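Putative type VI secretion protein (Escherichia coli, PDB 6SKI) is a type VI secretion effector, a phospholipase that probably hydrolyses membrane phospholipids of target cells after delivery on the VgrG spike. Local coordinates at residues Thr344-Thr349 against Ile397-Gly402; Cys334-Ile339 against Asp348-Arg353; Cys78-Lys83 against Lys380-Gly385. All blocks are in the same frame, centred on the assembly; numbering follows the deposited sequence.

Interaction 1: residues Thr344-Thr349 against Ile397-Gly402; sequences TREMDT and IQKQVG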
# COMPACT_ATOMS: atom_id res chain seq x y z
N THR A 344 3.42 50.79 8.53
CA THR A 344 4.53 49.85 8.54
C THR A 344 4.66 49.13 7.20
O THR A 344 3.67 48.66 6.64
CB THR A 344 4.36 48.84 9.67
OG1 THR A 344 4.33 49.53 10.92
CG2 THR A 344 5.50 47.84 9.67
N ARG A 345 5.89 49.04 6.70
CA ARG A 345 6.16 48.34 5.45
C ARG A 345 6.05 46.84 5.68
O ARG A 345 6.54 46.32 6.68
CB ARG A 345 7.55 48.69 4.93
CG ARG A 345 7.90 50.16 5.02
CD ARG A 345 9.33 50.41 4.60
NE ARG A 345 9.87 51.65 5.15
CZ ARG A 345 9.46 52.88 4.82
NH1 ARG A 345 10.01 53.94 5.39
NH2 ARG A 345 8.50 53.04 3.91
N GLU A 346 5.39 46.15 4.74
CA GLU A 346 5.20 44.71 4.87
C GLU A 346 6.53 43.97 4.97
O GLU A 346 6.62 42.93 5.63
CB GLU A 346 4.40 44.18 3.69
CG GLU A 346 2.92 44.53 3.76
CD GLU A 346 2.35 44.83 2.39
OE1 GLU A 346 3.04 44.55 1.38
OE2 GLU A 346 1.22 45.35 2.32
N MET A 347 7.58 44.50 4.34
CA MET A 347 8.90 43.89 4.34
C MET A 347 9.72 44.31 5.55
O MET A 347 10.90 43.96 5.63
CB MET A 347 9.64 44.25 3.06
CG MET A 347 9.00 43.70 1.80
SD MET A 347 10.20 43.23 0.55
CE MET A 347 9.12 42.69 -0.76
N ASP A 348 9.13 45.05 6.48
CA ASP A 348 9.78 45.44 7.72
C ASP A 348 9.01 44.86 8.90
O ASP A 348 8.84 45.51 9.94
CB ASP A 348 9.89 46.95 7.83
CG ASP A 348 11.19 47.40 8.47
OD1 ASP A 348 11.37 47.13 9.68
OD2 ASP A 348 12.02 48.01 7.78
N THR A 349 8.55 43.63 8.75
CA THR A 349 7.67 42.98 9.71
C THR A 349 8.35 41.72 10.22
O THR A 349 9.20 41.13 9.55
CB THR A 349 6.32 42.65 9.05
OG1 THR A 349 5.74 43.85 8.54
CG2 THR A 349 5.35 42.06 10.05
N ILE A 397 -4.72 53.34 12.08
CA ILE A 397 -5.23 52.33 11.17
C ILE A 397 -4.31 51.13 11.26
O ILE A 397 -3.09 51.27 11.44
CB ILE A 397 -5.34 52.87 9.73
CG1 ILE A 397 -6.09 54.20 9.72
CG2 ILE A 397 -6.03 51.86 8.83
CD1 ILE A 397 -7.59 54.06 9.66
N GLN A 398 -4.87 49.93 11.14
CA GLN A 398 -4.11 48.71 11.39
C GLN A 398 -4.31 47.71 10.26
O GLN A 398 -5.38 47.63 9.65
CB GLN A 398 -4.51 48.08 12.73
CG GLN A 398 -3.98 48.83 13.93
CD GLN A 398 -3.65 47.92 15.09
OE1 GLN A 398 -4.46 47.09 15.49
NE2 GLN A 398 -2.45 48.08 15.63
N LYS A 399 -3.27 46.91 10.03
CA LYS A 399 -3.29 45.89 9.00
C LYS A 399 -2.79 44.59 9.59
O LYS A 399 -1.92 44.58 10.46
CB LYS A 399 -2.41 46.28 7.80
CG LYS A 399 -0.91 46.13 8.07
CD LYS A 399 -0.07 47.12 7.30
CE LYS A 399 -0.36 47.09 5.82
NZ LYS A 399 0.65 47.88 5.06
N GLN A 400 -3.34 43.48 9.13
CA GLN A 400 -2.78 42.17 9.41
C GLN A 400 -1.87 41.80 8.26
O GLN A 400 -2.31 41.72 7.10
CB GLN A 400 -3.87 41.11 9.60
CG GLN A 400 -3.36 39.85 10.27
CD GLN A 400 -4.28 38.67 10.09
OE1 GLN A 400 -4.95 38.54 9.07
NE2 GLN A 400 -4.32 37.80 11.09
N VAL A 401 -0.59 41.60 8.57
CA VAL A 401 0.42 41.20 7.60
C VAL A 401 0.82 39.77 7.91
O VAL A 401 1.25 39.47 9.03
CB VAL A 401 1.64 42.14 7.63
CG1 VAL A 401 2.83 41.48 6.96
CG2 VAL A 401 1.31 43.45 6.96
N GLY A 402 0.66 38.89 6.94
CA GLY A 402 1.12 37.52 7.04
C GLY A 402 2.18 37.25 5.99
O GLY A 402 2.14 37.81 4.90
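Val401 aims its side chain at the loop 344-349, and its two methyl groups make the tight half of this contact. CG2 of Val401 rests against CG of Glu346 at 3.7 Å, while CG1 of Val401 faces CG2 of Thr349 at 4.0 Å. The split follows from the valine's rotation: CG1 is anti to the backbone N (chi1 162°), which leaves CG2 anti to the carbonyl carbon, and each branch finds a different residue of the loop. Val401 and Thr349 are both buried, and Thr349 sits at the N-cap position of helix 350-362, its OG1 close to the carbonyl oxygens of Arg345 and Glu346.

Strand 398-409, which carries Lys399 and Val401, is the middle strand of a three-stranded antiparallel sheet, flanked by 328-341 and 376-386. The loop is the connection from strand 328-341 to helix 350-362, and it lies over the same face of the sheet as that helix. Gln400, between the two contacting residues, turns to the other face and touches Asp74 and Ser77 of helix 72-85.

Two residues earlier on the strand, around Lys399, the contact is looser, polar and partly exposed. CG of this lysine stands between its backbone N and carbonyl carbon, and the chain bends at chi3 (-53°), bringing the ammonium alongside the Thr344 carbonyl. There NZ of Lys399 makes a weak hydrogen bond to O of Thr344 at 3.5 Å and a long salt bridge to OE2 of Glu346 at 3.8 Å. The Glu346 and Lys399 side chains cross nearly at a right angle. Asp342 is a further, weak ion-pair partner of the lysine. OE2 of Glu346 has its stronger partner in Ser383 OG on strand 376-386, and Thr344 OG1 is hydrogen-bonded to Ser341 OG.

Interaction 2: residues Cys334-Ile339 against Asp348-Arg353; sequences CPEFEI and DTRVYR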
# COMPACT_ATOMS: atom_id res chain seq x y z
N CYS A 334 5.24 27.60 7.64
CA CYS A 334 3.92 27.83 8.20
C CYS A 334 3.62 29.32 8.14
O CYS A 334 4.38 30.13 8.68
CB CYS A 334 3.85 27.33 9.64
SG CYS A 334 2.36 27.82 10.53
N PRO A 335 2.54 29.73 7.46
CA PRO A 335 2.26 31.16 7.33
C PRO A 335 2.05 31.81 8.69
O PRO A 335 1.34 31.29 9.54
CB PRO A 335 0.98 31.19 6.49
CG PRO A 335 0.99 29.89 5.77
CD PRO A 335 1.53 28.92 6.77
N GLU A 336 2.69 32.96 8.88
CA GLU A 336 2.65 33.65 10.16
C GLU A 336 2.06 35.04 9.97
O GLU A 336 2.46 35.77 9.07
CB GLU A 336 4.04 33.74 10.78
CG GLU A 336 4.33 32.66 11.80
CD GLU A 336 5.69 32.81 12.44
OE1 GLU A 336 6.55 33.50 11.86
OE2 GLU A 336 5.89 32.25 13.54
N PHE A 337 1.11 35.39 10.83
CA PHE A 337 0.37 36.64 10.72
C PHE A 337 0.58 37.48 11.98
O PHE A 337 0.69 36.94 13.08
CB PHE A 337 -1.13 36.39 10.53
CG PHE A 337 -1.45 35.53 9.34
CD1 PHE A 337 -1.78 36.10 8.13
CD2 PHE A 337 -1.41 34.15 9.43
CE1 PHE A 337 -2.07 35.32 7.03
CE2 PHE A 337 -1.70 33.37 8.34
CZ PHE A 337 -2.03 33.95 7.14
N GLU A 338 0.63 38.79 11.79
CA GLU A 338 0.67 39.71 12.92
C GLU A 338 0.04 41.03 12.52
O GLU A 338 0.08 41.42 11.35
CB GLU A 338 2.10 39.92 13.44
CG GLU A 338 2.86 41.06 12.80
CD GLU A 338 4.33 41.02 13.18
OE1 GLU A 338 4.81 39.94 13.58
OE2 GLU A 338 4.99 42.08 13.12
N ILE A 339 -0.54 41.72 13.50
CA ILE A 339 -1.20 42.99 13.28
C ILE A 339 -0.21 44.11 13.57
O ILE A 339 0.46 44.11 14.61
CB ILE A 339 -2.46 43.13 14.15
CG1 ILE A 339 -3.37 41.91 13.94
CG2 ILE A 339 -3.20 44.40 13.81
CD1 ILE A 339 -4.76 42.08 14.49
N ASP A 348 9.13 45.05 6.48
CA ASP A 348 9.78 45.44 7.72
C ASP A 348 9.01 44.86 8.90
O ASP A 348 8.84 45.51 9.94
CB ASP A 348 9.89 46.95 7.83
CG ASP A 348 11.19 47.40 8.47
OD1 ASP A 348 11.37 47.13 9.68
OD2 ASP A 348 12.02 48.01 7.78
N THR A 349 8.55 43.63 8.75
CA THR A 349 7.67 42.98 9.71
C THR A 349 8.35 41.72 10.22
O THR A 349 9.20 41.13 9.55
CB THR A 349 6.32 42.65 9.05
OG1 THR A 349 5.74 43.85 8.54
CG2 THR A 349 5.35 42.06 10.05
N ARG A 350 7.98 41.30 11.44
CA ARG A 350 8.56 40.09 12.01
C ARG A 350 8.24 38.87 11.17
O ARG A 350 9.09 37.99 10.98
CB ARG A 350 8.06 39.90 13.44
CG ARG A 350 8.66 38.69 14.14
CD ARG A 350 7.86 38.32 15.38
NE ARG A 350 6.44 38.14 15.10
CZ ARG A 350 5.90 37.00 14.68
NH1 ARG A 350 6.67 35.94 14.48
NH2 ARG A 350 4.60 36.93 14.45
N VAL A 351 7.01 38.80 10.65
CA VAL A 351 6.62 37.63 9.86
C VAL A 351 7.40 37.57 8.56
O VAL A 351 7.79 36.49 8.10
CB VAL A 351 5.09 37.63 9.62
CG1 VAL A 351 4.36 37.60 10.95
CG2 VAL A 351 4.66 38.83 8.81
N TYR A 352 7.67 38.73 7.95
CA TYR A 352 8.48 38.74 6.73
C TYR A 352 9.91 38.31 7.01
O TYR A 352 10.51 37.58 6.22
CB TYR A 352 8.47 40.12 6.09
CG TYR A 352 9.21 40.14 4.77
CD1 TYR A 352 8.64 39.63 3.62
CD2 TYR A 352 10.50 40.65 4.69
CE1 TYR A 352 9.31 39.64 2.42
CE2 TYR A 352 11.18 40.66 3.49
CZ TYR A 352 10.58 40.15 2.36
OH TYR A 352 11.25 40.15 1.16
N ARG A 353 10.47 38.76 8.13
CA ARG A 353 11.83 38.37 8.48
C ARG A 353 11.91 36.87 8.75
O ARG A 353 12.87 36.20 8.33
CB ARG A 353 12.31 39.17 9.69
CG ARG A 353 12.63 40.61 9.36
CD ARG A 353 13.22 41.33 10.56
NE ARG A 353 12.83 42.73 10.58
CZ ARG A 353 11.86 43.22 11.34
NH1 ARG A 353 11.18 42.42 12.15
NH2 ARG A 353 11.56 44.51 11.30
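Glu336 on the strand and Val351 in the first turn of helix 350-362 bring the two backbones to their nearest approach, 5.6 Å between their CA atoms. With the strand's alternation, Glu336 and Glu338 both point at the helix start, while Phe337 between them faces the other way, toward helix 72-85.

Val351 touches both acids. Its CG1, anti to the carbonyl carbon, lies 3.9 Å from CB of Glu336 and beside the Glu336 carbonyl oxygen, and it also meets OE1 of Glu338. The Glu338 chain runs out extended past Thr349 in the opposite direction, its CD 3.5 Å from CG2 of Thr349.

Arg350 supplies the charge. Its chain leaves the helix with CG anti to the backbone N and then bends at chi3 (53°), which turns the guanidinium alongside the strand, toward the two glutamates. NE of Arg350 donates to OE1 of Glu338 at 2.9 Å, but the N-H...O angle of 123° marks the bond as weak: the oxygen stands oblique to the guanidinium, although the carboxylate plane is tilted only 30° from it. NH1 of Arg350 forms a second salt bridge, 3.6 Å from OE1 of Glu336, whose side chain crosses the arginine at about a right angle. Phe337 O lies at the guanidinium edge, 4.1 Å from NH2 of Arg350. On the helix side, Arg353 is paired with Asp348.

One arginine thus serves two acids two residues apart on a strand, a network that ties the edge strand 328-341 to the helix that follows it. The shared positive charge would be expected to favour the ionised form of both glutamates, and the positive end of the helix, near the Glu338 carboxylate, may add to this.

Interaction 3: residues Cys78-Lys83 against Lys380-Gly385; sequences CEDFLK and KIRSIG
Phe81 and Arg382 slide past each other in opposite directions, the arginine's CB over the phenyl face, at the core of a helix-on-sheet contact: helix 72-85 packs across strand 376-386, an outer strand of a three-stranded antiparallel sheet. The axes of the two short segments pass 9.7 Å apart at 116°.

The aromatic ring is met from two directions. Over one face sits CB of Arg382, 3.8 Å from the centroid of the Phe81 ring and 13° off its normal, a CH-pi contact almost above the centre. At the ring edge, CZ of Phe81 faces the carbonyl oxygen of Lys380, which lies near the ring plane, and CB of Lys380 also touches CZ, whereas the rest of that lysine turns off from residues 78-83, toward Ile85 further along the helix. Phe331, from strand 328-341, is a further aromatic neighbour of the ring.

Arg382 follows the helix surface because its chain is extended from CG to NE, with CG anti to the backbone N. CD of Arg382 comes 3.6 Å from CA of Phe81, and the guanidinium travels on toward Asp80, its plane tilted 33° from the phenyl ring. One guanidinium face is covered by CB of Asp80 and the backbone N of Phe81, and the opposite face by CG2 of Ile384 from the same strand. The flat group is therefore held between helix and strand.

Its charge is met mainly from a neighbouring turn of the helix, where Glu84 forms a salt bridge with NE. Asp80 is a weaker partner, in a long ion pair: its OD2 stands off the guanidinium plane, 3.9 Å from NH2 of Arg382, where no hydrogen bond forms.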
# COMPACT_ATOMS: atom_id res chain seq x y z
N CYS A 78 -4.54 31.45 7.27
CA CYS A 78 -3.70 30.61 6.43
C CYS A 78 -4.49 30.06 5.25
O CYS A 78 -3.99 30.04 4.11
CB CYS A 78 -3.12 29.45 7.25
SG CYS A 78 -1.87 29.91 8.46
N GLU A 79 -5.71 29.59 5.50
CA GLU A 79 -6.56 29.11 4.41
C GLU A 79 -6.84 30.21 3.40
O GLU A 79 -6.77 29.98 2.19
CB GLU A 79 -7.86 28.55 4.97
CG GLU A 79 -8.81 28.06 3.90
CD GLU A 79 -9.74 26.97 4.38
OE1 GLU A 79 -9.32 25.79 4.37
OE2 GLU A 79 -10.87 27.28 4.78
N ASP A 80 -7.16 31.41 3.88
CA ASP A 80 -7.43 32.53 2.99
C ASP A 80 -6.19 32.91 2.19
O ASP A 80 -6.28 33.20 0.99
CB ASP A 80 -7.92 33.73 3.80
CG ASP A 80 -9.40 33.66 4.09
OD1 ASP A 80 -10.03 32.63 3.76
OD2 ASP A 80 -9.94 34.63 4.67
N PHE A 81 -5.02 32.90 2.83
CA PHE A 81 -3.76 33.18 2.16
C PHE A 81 -3.54 32.20 1.01
O PHE A 81 -3.28 32.60 -0.13
CB PHE A 81 -2.63 33.08 3.18
CG PHE A 81 -1.35 33.74 2.76
CD1 PHE A 81 -1.22 34.34 1.52
CD2 PHE A 81 -0.26 33.74 3.61
CE1 PHE A 81 -0.04 34.94 1.15
CE2 PHE A 81 0.92 34.33 3.24
CZ PHE A 81 1.03 34.93 2.02
N LEU A 82 -3.68 30.90 1.30
CA LEU A 82 -3.47 29.90 0.26
C LEU A 82 -4.49 30.04 -0.86
O LEU A 82 -4.14 29.92 -2.04
CB LEU A 82 -3.53 28.50 0.86
CG LEU A 82 -3.16 27.37 -0.11
CD1 LEU A 82 -1.68 27.39 -0.43
CD2 LEU A 82 -3.57 26.03 0.49
N LYS A 83 -5.75 30.31 -0.52
CA LYS A 83 -6.76 30.49 -1.55
C LYS A 83 -6.44 31.68 -2.44
O LYS A 83 -6.69 31.65 -3.65
CB LYS A 83 -8.14 30.65 -0.92
CG LYS A 83 -9.04 29.44 -1.06
CD LYS A 83 -10.19 29.49 -0.08
CE LYS A 83 -10.94 28.17 -0.03
NZ LYS A 83 -10.27 27.19 0.87
N LYS A 380 5.86 35.03 0.14
CA LYS A 380 4.60 35.65 -0.23
C LYS A 380 4.03 36.39 0.97
O LYS A 380 4.02 35.87 2.09
CB LYS A 380 3.61 34.61 -0.74
CG LYS A 380 4.00 34.02 -2.07
CD LYS A 380 3.17 34.59 -3.20
CE LYS A 380 3.64 34.06 -4.54
NZ LYS A 380 3.72 35.13 -5.56
N ILE A 381 3.57 37.61 0.72
CA ILE A 381 3.05 38.51 1.74
C ILE A 381 1.57 38.73 1.49
O ILE A 381 1.15 38.97 0.35
CB ILE A 381 3.80 39.86 1.75
CG1 ILE A 381 5.30 39.64 1.77
CG2 ILE A 381 3.37 40.69 2.94
CD1 ILE A 381 6.09 40.91 1.67
N ARG A 382 0.78 38.64 2.55
CA ARG A 382 -0.63 38.99 2.55
C ARG A 382 -0.82 40.18 3.48
O ARG A 382 -0.27 40.19 4.58
CB ARG A 382 -1.48 37.82 3.02
CG ARG A 382 -2.97 38.01 2.88
CD ARG A 382 -3.68 36.69 3.06
NE ARG A 382 -5.10 36.85 3.36
CZ ARG A 382 -5.60 36.86 4.58
NH1 ARG A 382 -4.81 36.71 5.63
NH2 ARG A 382 -6.91 37.01 4.77
N SER A 383 -1.56 41.19 3.03
CA SER A 383 -1.89 42.33 3.88
C SER A 383 -3.38 42.59 3.76
O SER A 383 -3.89 42.87 2.67
CB SER A 383 -1.09 43.57 3.48
OG SER A 383 -1.07 43.73 2.07
N ILE A 384 -4.09 42.51 4.88
CA ILE A 384 -5.50 42.87 4.94
C ILE A 384 -5.67 43.97 5.98
O ILE A 384 -4.79 44.23 6.78
CB ILE A 384 -6.41 41.67 5.24
CG1 ILE A 384 -5.98 40.97 6.53
CG2 ILE A 384 -6.40 40.69 4.08
CD1 ILE A 384 -7.07 40.13 7.14
N GLY A 385 -6.84 44.61 5.95
CA GLY A 385 -7.15 45.60 6.95
C GLY A 385 -7.72 44.97 8.21
O GLY A 385 -8.38 43.93 8.16

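Overall arrangement
All three contacts are built on one antiparallel sheet, order 328-341, 398-409, 376-386. Interactions 1 and 2 lie on the face covered by the loop and helix 350-362, share Asp348 and Thr349, and have centres about 8 Å apart; interaction 3 covers the other face with helix 72-85. Strand pairing joins them: Val401 N lies 2.9 Å from Glu338 O, and Arg382 N 2.8 Å from Gly402 O. Interactions 2 and 3, about 11 Å apart between centres, meet through Phe337, which touches Arg382 and Cys78. The sheet is separate from the larger mixed sheet of the probable hydrolase core, where Ser197, His310 and Asp245 have the geometry of a catalytic triad.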